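Local structure of GH3 beta-N-acetylglucosaminidase (Paenibacillaceae, 6K5J) at residues K61-L66 with L128-N133; I80-E85 with S123-L128; R170-Q173 with A178-V181. The protein probably hydrolyses the beta-glycosidic bonds of terminal N-acetylglucosamine residues, as a glycoside hydrolase family 3 beta-N-acetylglucosaminidase. All coordinates share one frame; numbering follows the deposited sequence.

Interaction 1: K61-L66 with L128-N133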
ATOM      1  N   LYS A  61     -22.497   5.293   3.940  1.00 18.89           N
ATOM      2  CA  LYS A  61     -23.378   5.349   5.104  1.00 23.21           C
ATOM      3  C   LYS A  61     -22.587   5.282   6.402  1.00 21.55           C
ATOM      4  O   LYS A  61     -22.894   5.995   7.367  1.00 19.49           O
ATOM      5  CB  LYS A  61     -24.379   4.196   5.069  1.00 21.33           C
ATOM      6  CG  LYS A  61     -25.662   4.464   4.327  1.00 33.00           C
ATOM      7  CD  LYS A  61     -26.671   3.371   4.689  1.00 39.59           C
ATOM      8  CE  LYS A  61     -26.468   2.931   6.140  1.00 38.50           C
ATOM      9  NZ  LYS A  61     -27.699   2.357   6.776  1.00 48.15           N
ATOM     10  N   LEU A  62     -21.580   4.408   6.447  1.00 19.27           N
ATOM     11  CA  LEU A  62     -20.791   4.229   7.661  1.00 17.15           C
ATOM     12  C   LEU A  62     -19.995   5.486   7.996  1.00 20.33           C
ATOM     13  O   LEU A  62     -19.953   5.918   9.155  1.00 20.76           O
ATOM     14  CB  LEU A  62     -19.864   3.019   7.495  1.00 17.30           C
ATOM     15  CG  LEU A  62     -18.814   2.819   8.587  1.00 19.25           C
ATOM     16  CD1 LEU A  62     -19.482   2.559   9.930  1.00 18.94           C
ATOM     17  CD2 LEU A  62     -17.882   1.666   8.199  1.00 18.64           C
ATOM     18  N   SER A  63     -19.348   6.091   6.995  1.00 18.44           N
ATOM     19  CA  SER A  63     -18.618   7.328   7.249  1.00 19.85           C
ATOM     20  C   SER A  63     -19.545   8.423   7.750  1.00 18.69           C
ATOM     21  O   SER A  63     -19.208   9.151   8.690  1.00 18.02           O
ATOM     22  CB  SER A  63     -17.883   7.795   5.991  1.00 18.74           C
ATOM     23  OG  SER A  63     -16.920   6.841   5.562  1.00 19.50           O
ATOM     24  N   ALA A  64     -20.721   8.558   7.138  1.00 19.12           N
ATOM     25  CA  ALA A  64     -21.653   9.591   7.581  1.00 21.19           C
ATOM     26  C   ALA A  64     -22.150   9.313   8.994  1.00 23.26           C
ATOM     27  O   ALA A  64     -22.356  10.246   9.782  1.00 19.76           O
ATOM     28  CB  ALA A  64     -22.824   9.689   6.602  1.00 22.54           C
ATOM     29  N   GLU A  65     -22.350   8.030   9.328  1.00 20.85           N
ATOM     30  CA  GLU A  65     -22.768   7.654  10.675  1.00 21.01           C
ATOM     31  C   GLU A  65     -21.707   8.020  11.699  1.00 22.27           C
ATOM     32  O   GLU A  65     -22.017   8.592  12.750  1.00 20.29           O
ATOM     33  CB  GLU A  65     -23.075   6.151  10.748  1.00 23.09           C
ATOM     34  CG  GLU A  65     -23.571   5.704  12.140  1.00 25.70           C
ATOM     35  CD  GLU A  65     -23.753   4.196  12.282  1.00 30.99           C
ATOM     36  OE1 GLU A  65     -23.149   3.434  11.495  1.00 25.55           O
ATOM     37  OE2 GLU A  65     -24.501   3.768  13.194  1.00 29.46           O
ATOM     38  N   LEU A  66     -20.442   7.685  11.418  1.00 20.44           N
ATOM     39  CA  LEU A  66     -19.374   8.032  12.349  1.00 18.96           C
ATOM     40  C   LEU A  66     -19.297   9.540  12.562  1.00 21.49           C
ATOM     41  O   LEU A  66     -19.111  10.006  13.692  1.00 20.70           O
ATOM     42  CB  LEU A  66     -18.030   7.488  11.844  1.00 16.46           C
ATOM     43  CG  LEU A  66     -17.904   5.957  11.833  1.00 19.52           C
ATOM     44  CD1 LEU A  66     -16.668   5.500  11.038  1.00 19.64           C
ATOM     45  CD2 LEU A  66     -17.872   5.377  13.264  1.00 20.60           C
ATOM     46  N   LEU A 128     -17.020   8.216  -0.650  1.00 19.56           N
ATOM     47  CA  LEU A 128     -17.407   7.305   0.414  1.00 17.29           C
ATOM     48  C   LEU A 128     -17.244   7.916   1.803  1.00 21.42           C
ATOM     49  O   LEU A 128     -17.377   7.198   2.799  1.00 20.75           O
ATOM     50  CB  LEU A 128     -16.594   6.010   0.319  1.00 21.08           C
ATOM     51  CG  LEU A 128     -16.634   5.286  -1.028  1.00 24.79           C
ATOM     52  CD1 LEU A 128     -15.890   3.956  -0.929  1.00 22.40           C
ATOM     53  CD2 LEU A 128     -18.060   5.054  -1.495  1.00 24.23           C
ATOM     54  N   GLY A 129     -16.955   9.214   1.898  1.00 18.64           N
ATOM     55  CA  GLY A 129     -16.747   9.839   3.188  1.00 20.54           C
ATOM     56  C   GLY A 129     -15.369   9.628   3.773  1.00 18.00           C
ATOM     57  O   GLY A 129     -15.137   9.987   4.937  1.00 20.32           O
ATOM     58  N   ILE A 130     -14.454   9.049   3.012  1.00 18.14           N
ATOM     59  CA  ILE A 130     -13.068   8.870   3.437  1.00 17.61           C
ATOM     60  C   ILE A 130     -12.275  10.101   3.010  1.00 19.21           C
ATOM     61  O   ILE A 130     -12.286  10.481   1.834  1.00 20.96           O
ATOM     62  CB  ILE A 130     -12.480   7.583   2.828  1.00 18.61           C
ATOM     63  CG1 ILE A 130     -13.246   6.367   3.353  1.00 17.58           C
ATOM     64  CG2 ILE A 130     -10.986   7.474   3.104  1.00 16.20           C
ATOM     65  CD1 ILE A 130     -13.145   5.135   2.453  1.00 21.02           C
ATOM     66  N   ASN A 131     -11.582  10.727   3.958  1.00 17.12           N
ATOM     67  CA  ASN A 131     -10.940  12.013   3.707  1.00 17.98           C
ATOM     68  C   ASN A 131      -9.435  11.968   3.931  1.00 18.90           C
ATOM     69  O   ASN A 131      -8.781  13.014   3.900  1.00 16.98           O
ATOM     70  CB  ASN A 131     -11.581  13.110   4.573  1.00 20.36           C
ATOM     71  CG  ASN A 131     -11.605  12.753   6.049  1.00 23.68           C
ATOM     72  OD1 ASN A 131     -10.630  12.239   6.584  1.00 21.01           O
ATOM     73  ND2 ASN A 131     -12.723  13.034   6.716  1.00 24.74           N
ATOM     74  N   MET A 132      -8.872  10.782   4.137  1.00 18.06           N
ATOM     75  CA  MET A 132      -7.444  10.608   4.346  1.00 17.40           C
ATOM     76  C   MET A 132      -7.054   9.255   3.766  1.00 16.59           C
ATOM     77  O   MET A 132      -7.846   8.309   3.778  1.00 18.80           O
ATOM     78  CB  MET A 132      -7.082  10.691   5.839  1.00 17.59           C
ATOM     79  CG  MET A 132      -5.579  10.730   6.141  1.00 19.25           C
ATOM     80  SD  MET A 132      -5.303  11.009   7.917  1.00 21.09           S
ATOM     81  CE  MET A 132      -3.597  11.573   7.912  1.00 23.31           C
ATOM     82  N   ASN A 133      -5.838   9.177   3.232  1.00 18.06           N
ATOM     83  CA  ASN A 133      -5.331   7.926   2.674  1.00 18.36           C
ATOM     84  C   ASN A 133      -3.911   7.750   3.173  1.00 19.93           C
ATOM     85  O   ASN A 133      -3.126   8.703   3.159  1.00 17.71           O
ATOM     86  CB  ASN A 133      -5.371   7.936   1.128  1.00 17.06           C
ATOM     87  CG  ASN A 133      -5.187   6.545   0.504  1.00 18.57           C
ATOM     88  OD1 ASN A 133      -5.216   5.529   1.193  1.00 17.37           O
ATOM     89  ND2 ASN A 133      -5.027   6.510  -0.822  1.00 18.65           N
TER
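Ser63 OG is gripped from several directions. It donates a 2.8 Å hydrogen bond to the carbonyl oxygen Leu128 O, is hydrogen-bonded to Tyr48 OH, and makes a weaker bond to Val59 O one turn back in its own helix. The bond to Leu128 lies in the carbonyl plane and meets the C=O at 148°. With OG turned to the side of the backbone N, opposite the carbonyl carbon (chi1 -62°), the hydroxyl lies near Val59 O, to which it makes only a weak bond, while its proton is directed to Leu128 O.

Next to this hydrogen bond the backbones come very near: the CA atoms of Ser63 and Gly129 are 5.1 Å apart, and Ser63 CB rests 3.7 Å from Gly129 CA. A beta carbon on Gly129 would collide with Ser63 CB. Gly129 also has positive phi (81°) and is the C-prime residue of a Schellman motif, in which its N bonds to Arg126 O and Ile130 N to Leu125 O. The carbonyl of Leu128, just before the C-prime glycine, is the one that Ser63 takes up.

Helix 56-72 thus packs beside the C-terminal end of helix 111-127, where Leu128 also touches Pro56 and Val59. Ile130, leading into strand 132-133, touches Val59 of the first helix, Leu125 of the second and Ile80 of strand 79-81.

Interaction 2: I80-E85 with S123-L128. With NAG (2-acetamido-2-deoxy-beta-D-glucopyranose), chain B.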
ATOM      1  N   ILE A  80     -10.938  10.157   8.607  1.00 19.17           N
ATOM      2  CA  ILE A  80     -11.294   8.783   8.283  1.00 20.05           C
ATOM      3  C   ILE A  80     -10.322   8.329   7.200  1.00 19.55           C
ATOM      4  O   ILE A  80     -10.334   8.863   6.082  1.00 15.94           O
ATOM      5  CB  ILE A  80     -12.756   8.655   7.831  1.00 19.44           C
ATOM      6  CG1 ILE A  80     -13.692   9.050   8.989  1.00 21.52           C
ATOM      7  CG2 ILE A  80     -13.072   7.233   7.373  1.00 16.44           C
ATOM      8  CD1 ILE A  80     -15.182   8.931   8.682  1.00 20.51           C
ATOM      9  N   SER A  81      -9.463   7.370   7.538  1.00 17.80           N
ATOM     10  CA  SER A  81      -8.359   6.962   6.680  1.00 18.17           C
ATOM     11  C   SER A  81      -8.490   5.491   6.285  1.00 17.00           C
ATOM     12  O   SER A  81      -9.428   4.797   6.692  1.00 18.10           O
ATOM     13  CB  SER A  81      -7.015   7.208   7.364  1.00 16.79           C
ATOM     14  OG  SER A  81      -5.969   7.206   6.383  1.00 20.36           O
ATOM     15  N   ILE A  82      -7.514   5.026   5.517  1.00 19.46           N
ATOM     16  CA  ILE A  82      -7.560   3.725   4.856  1.00 19.07           C
ATOM     17  C   ILE A  82      -6.199   3.495   4.214  1.00 18.84           C
ATOM     18  O   ILE A  82      -5.461   4.451   3.961  1.00 18.21           O
ATOM     19  CB  ILE A  82      -8.711   3.718   3.798  1.00 16.86           C
ATOM     20  CG1 ILE A  82      -8.968   2.311   3.244  1.00 17.81           C
ATOM     21  CG2 ILE A  82      -8.406   4.699   2.640  1.00 14.63           C
ATOM     22  CD1 ILE A  82     -10.208   2.233   2.365  1.00 17.89           C
ATOM     23  N   ASP A  83      -5.840   2.228   3.975  1.00 19.30           N
ATOM     24  CA  ASP A  83      -4.640   1.900   3.187  1.00 17.53           C
ATOM     25  C   ASP A  83      -5.043   1.551   1.754  1.00 21.74           C
ATOM     26  O   ASP A  83      -5.010   0.397   1.337  1.00 19.50           O
ATOM     27  CB  ASP A  83      -3.876   0.730   3.801  1.00 18.59           C
ATOM     28  CG  ASP A  83      -3.383   1.016   5.182  1.00 21.72           C
ATOM     29  OD1 ASP A  83      -2.721   2.064   5.365  1.00 20.99           O
ATOM     30  OD2 ASP A  83      -3.652   0.182   6.075  1.00 23.73           O
ATOM     31  N   GLN A  84      -5.440   2.570   1.002  1.00 18.40           N
ATOM     32  CA  GLN A  84      -5.834   2.375  -0.396  1.00 18.80           C
ATOM     33  C   GLN A  84      -4.709   2.867  -1.312  1.00 18.27           C
ATOM     34  O   GLN A  84      -4.791   3.908  -1.967  1.00 19.46           O
ATOM     35  CB  GLN A  84      -7.172   3.074  -0.669  1.00 20.08           C
ATOM     36  CG  GLN A  84      -7.865   2.636  -1.952  1.00 21.41           C
ATOM     37  CD  GLN A  84      -8.644   1.330  -1.813  1.00 19.65           C
ATOM     38  OE1 GLN A  84      -8.373   0.503  -0.938  1.00 23.35           O
ATOM     39  NE2 GLN A  84      -9.611   1.136  -2.694  1.00 21.71           N
ATOM     40  N   GLU A  85      -3.625   2.070  -1.340  1.00 17.31           N
ATOM     41  CA  GLU A  85      -2.424   2.447  -2.085  1.00 18.59           C
ATOM     42  C   GLU A  85      -2.608   2.263  -3.585  1.00 17.93           C
ATOM     43  O   GLU A  85      -2.056   3.040  -4.372  1.00 21.92           O
ATOM     44  CB  GLU A  85      -1.211   1.626  -1.603  1.00 17.54           C
ATOM     45  CG  GLU A  85      -0.902   1.818  -0.115  1.00 19.27           C
ATOM     46  CD  GLU A  85       0.216   0.922   0.411  1.00 18.83           C
ATOM     47  OE1 GLU A  85       1.034   0.432  -0.403  1.00 17.26           O
ATOM     48  OE2 GLU A  85       0.275   0.720   1.650  1.00 19.08           O
ATOM     49  N   SER A 123     -10.927  10.458  -5.592  1.00 19.11           N
ATOM     50  CA  SER A 123     -12.297  10.849  -5.912  1.00 20.18           C
ATOM     51  C   SER A 123     -13.280   9.832  -5.373  1.00 22.16           C
ATOM     52  O   SER A 123     -14.323  10.189  -4.813  1.00 20.68           O
ATOM     53  CB  SER A 123     -12.473  10.966  -7.429  1.00 21.23           C
ATOM     54  OG  SER A 123     -11.860  12.145  -7.898  1.00 29.58           O
ATOM     55  N   GLU A 124     -12.970   8.553  -5.559  1.00 20.77           N
ATOM     56  CA  GLU A 124     -13.865   7.510  -5.090  1.00 19.01           C
ATOM     57  C   GLU A 124     -13.855   7.425  -3.565  1.00 20.00           C
ATOM     58  O   GLU A 124     -14.911   7.258  -2.946  1.00 20.61           O
ATOM     59  CB  GLU A 124     -13.486   6.190  -5.763  1.00 19.57           C
ATOM     60  CG  GLU A 124     -13.580   6.311  -7.305  1.00 22.69           C
ATOM     61  CD  GLU A 124     -13.381   4.999  -8.059  1.00 24.21           C
ATOM     62  OE1 GLU A 124     -12.867   4.040  -7.460  1.00 21.74           O
ATOM     63  OE2 GLU A 124     -13.720   4.942  -9.267  1.00 24.03           O
ATOM     64  N   LEU A 125     -12.687   7.574  -2.936  1.00 18.98           N
ATOM     65  CA  LEU A 125     -12.652   7.559  -1.475  1.00 19.78           C
ATOM     66  C   LEU A 125     -13.494   8.692  -0.904  1.00 19.78           C
ATOM     67  O   LEU A 125     -14.285   8.488   0.026  1.00 19.62           O
ATOM     68  CB  LEU A 125     -11.215   7.662  -0.963  1.00 17.16           C
ATOM     69  CG  LEU A 125     -10.274   6.467  -1.159  1.00 17.93           C
ATOM     70  CD1 LEU A 125      -8.891   6.771  -0.568  1.00 19.84           C
ATOM     71  CD2 LEU A 125     -10.852   5.185  -0.565  1.00 18.36           C
ATOM     72  N   ARG A 126     -13.330   9.902  -1.444  1.00 20.25           N
ATOM     73  CA  ARG A 126     -14.055  11.052  -0.908  1.00 22.42           C
ATOM     74  C   ARG A 126     -15.561  10.871  -1.060  1.00 21.07           C
ATOM     75  O   ARG A 126     -16.336  11.250  -0.169  1.00 21.03           O
ATOM     76  CB  ARG A 126     -13.590  12.336  -1.595  1.00 23.34           C
ATOM     77  CG  ARG A 126     -14.013  13.630  -0.886  1.00 22.64           C
ATOM     78  CD  ARG A 126     -13.483  13.689   0.548  1.00 31.53           C
ATOM     79  NE  ARG A 126     -14.327  14.523   1.407  1.00 35.31           N
ATOM     80  CZ  ARG A 126     -13.919  15.623   2.042  1.00 34.01           C
ATOM     81  NH1 ARG A 126     -12.664  16.035   1.943  1.00 26.15           N
ATOM     82  NH2 ARG A 126     -14.777  16.314   2.784  1.00 39.64           N
ATOM     83  N   ALA A 127     -15.992  10.264  -2.169  1.00 20.12           N
ATOM     84  CA  ALA A 127     -17.405   9.944  -2.349  1.00 22.68           C
ATOM     85  C   ALA A 127     -17.912   8.983  -1.285  1.00 24.36           C
ATOM     86  O   ALA A 127     -19.121   8.945  -1.022  1.00 23.24           O
ATOM     87  CB  ALA A 127     -17.634   9.356  -3.741  1.00 20.78           C
ATOM     88  N   LEU A 128     -17.020   8.216  -0.650  1.00 19.56           N
ATOM     89  CA  LEU A 128     -17.407   7.305   0.414  1.00 17.29           C
ATOM     90  C   LEU A 128     -17.244   7.916   1.803  1.00 21.42           C
ATOM     91  O   LEU A 128     -17.377   7.198   2.799  1.00 20.75           O
ATOM     92  CB  LEU A 128     -16.594   6.010   0.319  1.00 21.08           C
ATOM     93  CG  LEU A 128     -16.634   5.286  -1.028  1.00 24.79           C
ATOM     94  CD1 LEU A 128     -15.890   3.956  -0.929  1.00 22.40           C
ATOM     95  CD2 LEU A 128     -18.060   5.054  -1.495  1.00 24.23           C
TER
HETATM   96  C1  NAG B 601       1.398  -0.892   8.767  1.00 22.67           C
HETATM   97  C2  NAG B 601       1.967  -0.552   7.366  1.00 21.34           C
HETATM   98  C3  NAG B 601       1.462   0.817   6.874  1.00 20.23           C
HETATM   99  C4  NAG B 601      -0.046   0.948   7.041  1.00 19.76           C
HETATM  100  C5  NAG B 601      -0.413   0.660   8.487  1.00 22.04           C
HETATM  101  C6  NAG B 601      -1.895   0.759   8.774  1.00 21.53           C
HETATM  102  C7  NAG B 601       4.196  -1.200   6.524  1.00 21.16           C
HETATM  103  C8  NAG B 601       5.680  -1.067   6.733  1.00 18.32           C
HETATM  104  N2  NAG B 601       3.423  -0.563   7.409  1.00 18.72           N
HETATM  105  O1  NAG B 601       1.644  -2.235   9.016  1.00 27.90           O
HETATM  106  O3  NAG B 601       1.806   0.998   5.503  1.00 18.61           O
HETATM  107  O4  NAG B 601      -0.468   2.260   6.691  1.00 18.22           O
HETATM  108  O5  NAG B 601      -0.020  -0.683   8.787  1.00 20.51           O
HETATM  109  O6  NAG B 601      -2.614  -0.307   8.166  1.00 21.88           O
HETATM  110  O7  NAG B 601       3.724  -1.835   5.583  1.00 20.36           O
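Leu125 reaches from helix 111-127 to Ile82 and Gln84, in the segment that runs on from strand 79-81 in the TIM-barrel-type N-terminal domain of this family 3 enzyme. Its CB points toward the 80-85 segment, and a chi1 of -70° sets CG opposite the carbonyl carbon and sends both methyl groups onward. CB and CG themselves stay back from the opposing residues; the two tips do the touching. CD1 lies 3.8 Å from Ile82 CG2 and 4.1 Å from Gln84 CB. CD2 also meets Ile82 CG2, at 4.1 Å, and reaches the aliphatic part of Gln84 at CG, 4.2 Å away. The fork of the leucine thus straddles one isoleucine methyl, while the glutamine chain lies across it.

Gln84 bends at chi2 (81°), which turns its amide off the apolar patch; OE1 takes up the backbone N of Arg91. Shortening Leu125 to an alanine here removes both methyls and would probably leave Ile82 CG2 and the Gln84 methylenes without their packing partner, opening a gap between the helix and the loop that carries Asp83.

Asp83, between these two packed residues, points the other way, to the bound N-acetylglucosamine. Its OD2 also forms a salt bridge with Arg91 NH2, so Arg91 steadies both Gln84 and the carboxylate, consistent with Asp83 helping to hold the sugar. The sugar is held further by Lys182, His183, Arg152 and Asp268. On Asp83 the two oxygens divide the work: OD2 faces O6 of the sugar in a very short contact, and OD1 accepts a 2.6 Å hydrogen bond from O4.

Interaction 3: R170-Q173 with A178-V181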
ATOM      1  N   ARG A 170      -0.577  15.050  -5.181  1.00 17.41           N
ATOM      2  CA  ARG A 170      -1.453  16.077  -5.747  1.00 19.37           C
ATOM      3  C   ARG A 170      -2.792  15.495  -6.200  1.00 22.29           C
ATOM      4  O   ARG A 170      -3.842  16.118  -6.009  1.00 21.40           O
ATOM      5  CB  ARG A 170      -0.752  16.778  -6.911  1.00 19.11           C
ATOM      6  CG  ARG A 170      -1.461  18.043  -7.396  1.00 25.97           C
ATOM      7  CD  ARG A 170      -0.567  18.847  -8.346  1.00 29.35           C
ATOM      8  NE  ARG A 170      -0.384  18.165  -9.622  1.00 25.24           N
ATOM      9  CZ  ARG A 170      -1.225  18.260 -10.645  1.00 30.34           C
ATOM     10  NH1 ARG A 170      -2.318  19.010 -10.538  1.00 31.92           N
ATOM     11  NH2 ARG A 170      -0.978  17.603 -11.771  1.00 28.77           N
ATOM     12  N   GLY A 171      -2.778  14.312  -6.818  1.00 18.93           N
ATOM     13  CA  GLY A 171      -4.034  13.693  -7.227  1.00 20.92           C
ATOM     14  C   GLY A 171      -4.943  13.362  -6.055  1.00 20.58           C
ATOM     15  O   GLY A 171      -6.159  13.568  -6.123  1.00 17.78           O
ATOM     16  N   PHE A 172      -4.369  12.833  -4.965  1.00 18.35           N
ATOM     17  CA  PHE A 172      -5.164  12.584  -3.762  1.00 19.00           C
ATOM     18  C   PHE A 172      -5.725  13.893  -3.209  1.00 18.21           C
ATOM     19  O   PHE A 172      -6.926  14.000  -2.932  1.00 19.46           O
ATOM     20  CB  PHE A 172      -4.324  11.895  -2.677  1.00 16.27           C
ATOM     21  CG  PHE A 172      -3.971  10.455  -2.970  1.00 17.73           C
ATOM     22  CD1 PHE A 172      -4.923   9.560  -3.443  1.00 19.30           C
ATOM     23  CD2 PHE A 172      -2.680   9.995  -2.741  1.00 18.88           C
ATOM     24  CE1 PHE A 172      -4.590   8.245  -3.694  1.00 15.19           C
ATOM     25  CE2 PHE A 172      -2.323   8.673  -3.008  1.00 17.36           C
ATOM     26  CZ  PHE A 172      -3.279   7.802  -3.490  1.00 17.70           C
ATOM     27  N   GLN A 173      -4.865  14.897  -3.029  1.00 16.84           N
ATOM     28  CA  GLN A 173      -5.311  16.105  -2.334  1.00 18.37           C
ATOM     29  C   GLN A 173      -6.216  16.970  -3.209  1.00 21.32           C
ATOM     30  O   GLN A 173      -7.123  17.623  -2.686  1.00 19.98           O
ATOM     31  CB  GLN A 173      -4.095  16.875  -1.805  1.00 21.47           C
ATOM     32  CG  GLN A 173      -3.470  16.100  -0.633  1.00 20.80           C
ATOM     33  CD  GLN A 173      -2.182  16.663  -0.069  1.00 21.57           C
ATOM     34  OE1 GLN A 173      -1.647  16.111   0.894  1.00 20.14           O
ATOM     35  NE2 GLN A 173      -1.680  17.746  -0.646  1.00 19.54           N
ATOM     36  N   ALA A 178      -6.626  13.809   2.193  1.00 18.44           N
ATOM     37  CA  ALA A 178      -5.293  14.070   2.718  1.00 19.95           C
ATOM     38  C   ALA A 178      -4.352  12.931   2.353  1.00 20.91           C
ATOM     39  O   ALA A 178      -4.641  11.767   2.630  1.00 20.30           O
ATOM     40  CB  ALA A 178      -5.350  14.234   4.238  1.00 18.43           C
ATOM     41  N   ALA A 179      -3.235  13.265   1.718  1.00 18.60           N
ATOM     42  CA  ALA A 179      -2.211  12.275   1.420  1.00 19.22           C
ATOM     43  C   ALA A 179      -1.272  12.114   2.607  1.00 20.92           C
ATOM     44  O   ALA A 179      -0.988  13.069   3.336  1.00 18.23           O
ATOM     45  CB  ALA A 179      -1.407  12.674   0.180  1.00 17.38           C
ATOM     46  N   THR A 180      -0.770  10.890   2.782  1.00 17.25           N
ATOM     47  CA  THR A 180       0.160  10.555   3.860  1.00 17.85           C
ATOM     48  C   THR A 180       1.344   9.834   3.229  1.00 18.96           C
ATOM     49  O   THR A 180       1.273   8.622   2.990  1.00 17.86           O
ATOM     50  CB  THR A 180      -0.487   9.672   4.930  1.00 17.02           C
ATOM     51  OG1 THR A 180      -1.730  10.231   5.350  1.00 19.92           O
ATOM     52  CG2 THR A 180       0.448   9.529   6.162  1.00 19.20           C
ATOM     53  N   VAL A 181       2.437  10.554   2.966  1.00 16.06           N
ATOM     54  CA  VAL A 181       3.602   9.887   2.394  1.00 17.15           C
ATOM     55  C   VAL A 181       4.265   9.024   3.461  1.00 19.20           C
ATOM     56  O   VAL A 181       4.336   9.405   4.637  1.00 18.33           O
ATOM     57  CB  VAL A 181       4.573  10.911   1.778  1.00 17.15           C
ATOM     58  CG1 VAL A 181       3.916  11.540   0.555  1.00 17.54           C
ATOM     59  CG2 VAL A 181       4.980  11.990   2.793  1.00 18.39           C
TER
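Gln173 and Phe172 hold the methyl group of Ala179 between them, each by a different part of its side chain. Gln173 leaves the helix with CG beside the backbone N (chi1 -71°) and then runs fully extended, chi2 at 175° and the amide nearly flat with the chain. This straight reach lays its stem alongside the backbone at Ala179: CG is 3.7 Å from Ala179 N, and OE1 comes within 3.5 Å of Ala179 CB. The same oxygen accepts a weak hydrogen bond from Ala179 N, 3.4 Å long and bent to 152° at the hydrogen. Its stronger partner is the backbone N of Asp225, and NE2 bonds to Gly223 O, so the amide is fixed in rotation at both ends and links Ala179 with the residues just before strand 226-229.

Phe172 has the same first torsion but, one position earlier on the helix, approaches the methyl from another direction. Its CB and its ring carbon CD2 each lie 4.2 Å from Ala179 CB, and the remainder of the ring extends past it, toward Ala118 and Ile121 of helix 111-127 and Asn133 of strand 132-133.

The contact closes the last part of a beta-alpha-beta crossover: strand 132-133 leads to helix 158-174, and a short turn brings the chain back into strand 178-184, parallel to the first. On its far side strand 178-184 pairs with strand 226-229, while helix 111-127 covers Phe172.

Overall arrangement
The three contacts lie on elements of the TIM-barrel-type domain that come in this order along the chain: helix 56-72, strand 79-81, helix 111-127, strand 132-133, helix 158-174 and strand 178-184. Interactions 1 and 2 have centres about 8 Å apart and share Leu128; the centre of interaction 3 lies about 16 Å and 11 Å from theirs and comes after both in the chain. Segment 128-133 joins them. Asn131 and Asn133 pair with Ala178 of interaction 3, and on the other side bond to Ile80 and Gln84 of interaction 2. The helix-to-turn, helix-to-loop and helix-to-strand contacts thus lie side by side in the barrel, joined through segment 128-133, and bring Asp83 to the sugar.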